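Local coordinates for protein peptidoglycan-N-acetylglucosamine deacetylase BC_1974 (Bacillus cereus, PDB 5N1P) that removes the N-acetyl group from N-acetylglucosamine residues of peptidoglycan, a metal-dependent hydrolysis that releases acetate, at residues 5-10 / 29-34. Residues are numbered along the deposited sequence; the frame is centred on the assembly and turned at random.
Sequences YLTFDD and KATFFL. With ZN (zinc ion), chain F; 8GK (~{N}-oxidanylnaphthalene-1-carboxamide), chain E.
Phe8 and Phe32, neighbours on the parallel strands 5-9 and 31-34, send their side chains out alongside each other from the same face of the sheet. Their rings are near parallel, 26° apart, but slid so far that they barely overlap, with centroids 5.3 Å apart. Phe32 CD2 lies 3.7 Å from Phe8 CB, and Phe8 CD2 sits over one face of the Phe32 ring. Ala30 CB meets the edge of the Phe8 ring in its plane, 3.8 Å from Phe8 CE2, and Leu19 of helix 16-25 packs on both phenylalanines.

Thr7, Thr31, Asp9 and Phe33 occupy the other face. Asp9 and Phe33 run side by side, the carboxylate turned 78° from the ring plane; OD1 of Asp9 approaches the ring edge, 3.3 Å from Phe33 CD2, while CE2 of the same ring touches Thr7 CB. Arg97 forms a salt bridge with Asp9 OD1. With CG beside its backbone N (chi1 -72°), Asp9 brings its other oxygen, OD2, within 2.8 Å of O14 of the hydroxamate inhibitor.

The strands are joined by a ladder of backbone bonds, from Thr31 N to Leu6 O, Phe8 N to Thr31 O, and Phe33 N to Phe8 O, the last nearly straight. The ladder continues with Asp10 N to Phe33 O (3.1 Å), at the corner where the chain turns and Asp10 OD1 binds zinc at 2.1 Å, together with His59 and His63. The pair is a worked example of the beta-alpha-beta unit, here strand 2-9, helix 16-25 and strand 31-34, with two active-site residues at the C-terminal end of the first strand: Asp10 of the Asp-His-His zinc site of a CE4 polysaccharide deacetylase, and Asp9, the inferred proton acceptor.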
loop_
_atom_site.group_PDB
_atom_site.type_symbol
_atom_site.label_atom_id
_atom_site.label_comp_id
_atom_site.label_asym_id
_atom_site.label_seq_id
_atom_site.Cartn_x
_atom_site.Cartn_y
_atom_site.Cartn_z
ATOM N N TYR A 5 -1.512 9.446 3.269
ATOM C CA TYR A 5 -1.321 8.023 3.499
ATOM C C TYR A 5 -0.379 7.443 2.459
ATOM O O TYR A 5 -0.789 7.142 1.330
ATOM C CB TYR A 5 -2.659 7.283 3.456
ATOM C CG TYR A 5 -3.631 7.710 4.527
ATOM C CD1 TYR A 5 -3.717 7.012 5.728
ATOM C CD2 TYR A 5 -4.470 8.810 4.337
ATOM C CE1 TYR A 5 -4.601 7.404 6.714
ATOM C CE2 TYR A 5 -5.361 9.204 5.317
ATOM C CZ TYR A 5 -5.422 8.490 6.503
ATOM O OH TYR A 5 -6.301 8.875 7.484
ATOM N N LEU A 6 0.891 7.330 2.819
ATOM C CA LEU A 6 1.849 6.678 1.949
ATOM C C LEU A 6 1.550 5.197 1.965
ATOM O O LEU A 6 1.438 4.605 3.040
ATOM C CB LEU A 6 3.280 6.916 2.410
ATOM C CG LEU A 6 3.947 8.247 2.106
ATOM C CD1 LEU A 6 5.314 8.299 2.755
ATOM C CD2 LEU A 6 4.056 8.433 0.594
ATOM N N THR A 7 1.420 4.592 0.796
ATOM C CA THR A 7 1.193 3.144 0.737
ATOM C C THR A 7 2.218 2.486 -0.178
ATOM O O THR A 7 2.576 3.024 -1.235
ATOM C CB THR A 7 -0.246 2.773 0.263
ATOM O OG1 THR A 7 -0.418 3.071 -1.138
ATOM C CG2 THR A 7 -1.303 3.522 1.091
ATOM N N PHE A 8 2.704 1.324 0.243
ATOM C CA PHE A 8 3.779 0.646 -0.467
ATOM C C PHE A 8 3.354 -0.767 -0.789
ATOM O O PHE A 8 3.084 -1.547 0.114
ATOM C CB PHE A 8 5.059 0.621 0.370
ATOM C CG PHE A 8 5.580 1.980 0.703
ATOM C CD1 PHE A 8 6.360 2.664 -0.210
ATOM C CD2 PHE A 8 5.250 2.590 1.909
ATOM C CE1 PHE A 8 6.839 3.948 0.077
ATOM C CE2 PHE A 8 5.725 3.871 2.207
ATOM C CZ PHE A 8 6.513 4.551 1.282
ATOM N N ASP A 9 3.320 -1.081 -2.077
ATOM C CA ASP A 9 2.871 -2.378 -2.587
ATOM C C ASP A 9 4.015 -3.308 -2.992
ATOM O O ASP A 9 5.097 -2.850 -3.375
ATOM C CB ASP A 9 2.001 -2.196 -3.839
ATOM C CG ASP A 9 0.620 -1.634 -3.549
ATOM O OD1 ASP A 9 0.312 -1.341 -2.385
ATOM O OD2 ASP A 9 -0.161 -1.476 -4.532
ATOM N N ASP A 10 3.725 -4.609 -2.931
ATOM C CA ASP A 10 4.454 -5.701 -3.602
ATOM C C ASP A 10 5.581 -6.283 -2.750
ATOM O O ASP A 10 6.247 -7.227 -3.180
ATOM C CB ASP A 10 5.039 -5.302 -4.973
ATOM C CG ASP A 10 3.982 -4.874 -6.001
ATOM O OD1 ASP A 10 2.774 -5.099 -5.806
ATOM O OD2 ASP A 10 4.380 -4.320 -7.051
ATOM N N LYS A 29 4.359 7.512 9.609
ATOM C CA LYS A 29 3.758 6.182 9.634
ATOM C C LYS A 29 3.141 5.934 8.265
ATOM O O LYS A 29 2.629 6.855 7.633
ATOM C CB LYS A 29 2.707 6.064 10.740
ATOM C CG LYS A 29 3.234 6.305 12.158
ATOM C CD LYS A 29 4.368 5.358 12.508
ATOM C CE LYS A 29 4.612 5.323 14.023
ATOM N NZ LYS A 29 5.147 6.612 14.533
ATOM N N ALA A 30 3.197 4.695 7.796
ATOM C CA ALA A 30 2.767 4.379 6.446
ATOM C C ALA A 30 2.011 3.063 6.427
ATOM O O ALA A 30 1.770 2.460 7.482
ATOM C CB ALA A 30 3.975 4.316 5.517
ATOM N N THR A 31 1.637 2.629 5.223
ATOM C CA THR A 31 0.813 1.435 5.043
ATOM C C THR A 31 1.484 0.543 4.011
ATOM O O THR A 31 1.941 1.032 2.986
ATOM C CB THR A 31 -0.607 1.839 4.598
ATOM O OG1 THR A 31 -1.204 2.649 5.624
ATOM C CG2 THR A 31 -1.488 0.623 4.320
ATOM N N PHE A 32 1.559 -0.758 4.289
ATOM C CA PHE A 32 2.243 -1.708 3.420
ATOM C C PHE A 32 1.281 -2.786 2.976
ATOM O O PHE A 32 0.574 -3.338 3.808
ATOM C CB PHE A 32 3.423 -2.368 4.157
ATOM C CG PHE A 32 4.550 -1.423 4.446
ATOM C CD1 PHE A 32 4.537 -0.627 5.578
ATOM C CD2 PHE A 32 5.595 -1.291 3.550
ATOM C CE1 PHE A 32 5.559 0.267 5.826
ATOM C CE2 PHE A 32 6.634 -0.408 3.793
ATOM C CZ PHE A 32 6.616 0.376 4.936
ATOM N N PHE A 33 1.279 -3.115 1.687
ATOM C CA PHE A 33 0.407 -4.159 1.154
ATOM C C PHE A 33 1.281 -5.260 0.582
ATOM O O PHE A 33 2.005 -5.055 -0.396
ATOM C CB PHE A 33 -0.545 -3.576 0.090
ATOM C CG PHE A 33 -1.559 -2.621 0.657
ATOM C CD1 PHE A 33 -2.610 -3.089 1.442
ATOM C CD2 PHE A 33 -1.474 -1.261 0.383
ATOM C CE1 PHE A 33 -3.565 -2.222 1.941
ATOM C CE2 PHE A 33 -2.430 -0.374 0.897
ATOM C CZ PHE A 33 -3.466 -0.854 1.675
ATOM N N LEU A 34 1.248 -6.412 1.245
ATOM C CA LEU A 34 2.257 -7.441 1.055
ATOM C C LEU A 34 1.778 -8.599 0.197
ATOM O O LEU A 34 0.615 -9.000 0.274
ATOM C CB LEU A 34 2.693 -7.981 2.416
ATOM C CG LEU A 34 3.124 -6.942 3.462
ATOM C CD1 LEU A 34 3.672 -7.697 4.678
ATOM C CD2 LEU A 34 4.156 -6.006 2.863
HETATM ZN ZN ZN F . 1.076 -4.751 -7.086
HETATM C C1 8GK E . -0.552 -2.592 -8.441
HETATM C C2 8GK E . -0.955 -1.959 -9.732
HETATM C C3 8GK E . -0.343 -2.396 -10.898
HETATM C C4 8GK E . -0.711 -1.842 -12.118
HETATM C C5 8GK E . -1.699 -0.858 -12.176
HETATM C C6 8GK E . -2.313 -0.425 -11.006
HETATM C C7 8GK E . -1.942 -0.982 -9.784
HETATM C C8 8GK E . -0.084 -2.284 -13.275
HETATM C C9 8GK E . 0.903 -3.264 -13.224
HETATM C C10 8GK E . 1.271 -3.815 -12.001
HETATM C C11 8GK E . 0.642 -3.379 -10.842
HETATM O O12 8GK E . -0.851 -3.759 -8.289
HETATM N N13 8GK E . 0.135 -1.924 -7.515
HETATM O O14 8GK E . 1.046 -2.655 -6.753
HETATM O O HOH W 1 -0.453 5.209 5.092
HETATM O O HOH W 2 1.715 8.068 5.402
HETATM O O HOH W 3 2.547 -4.026 -8.692
#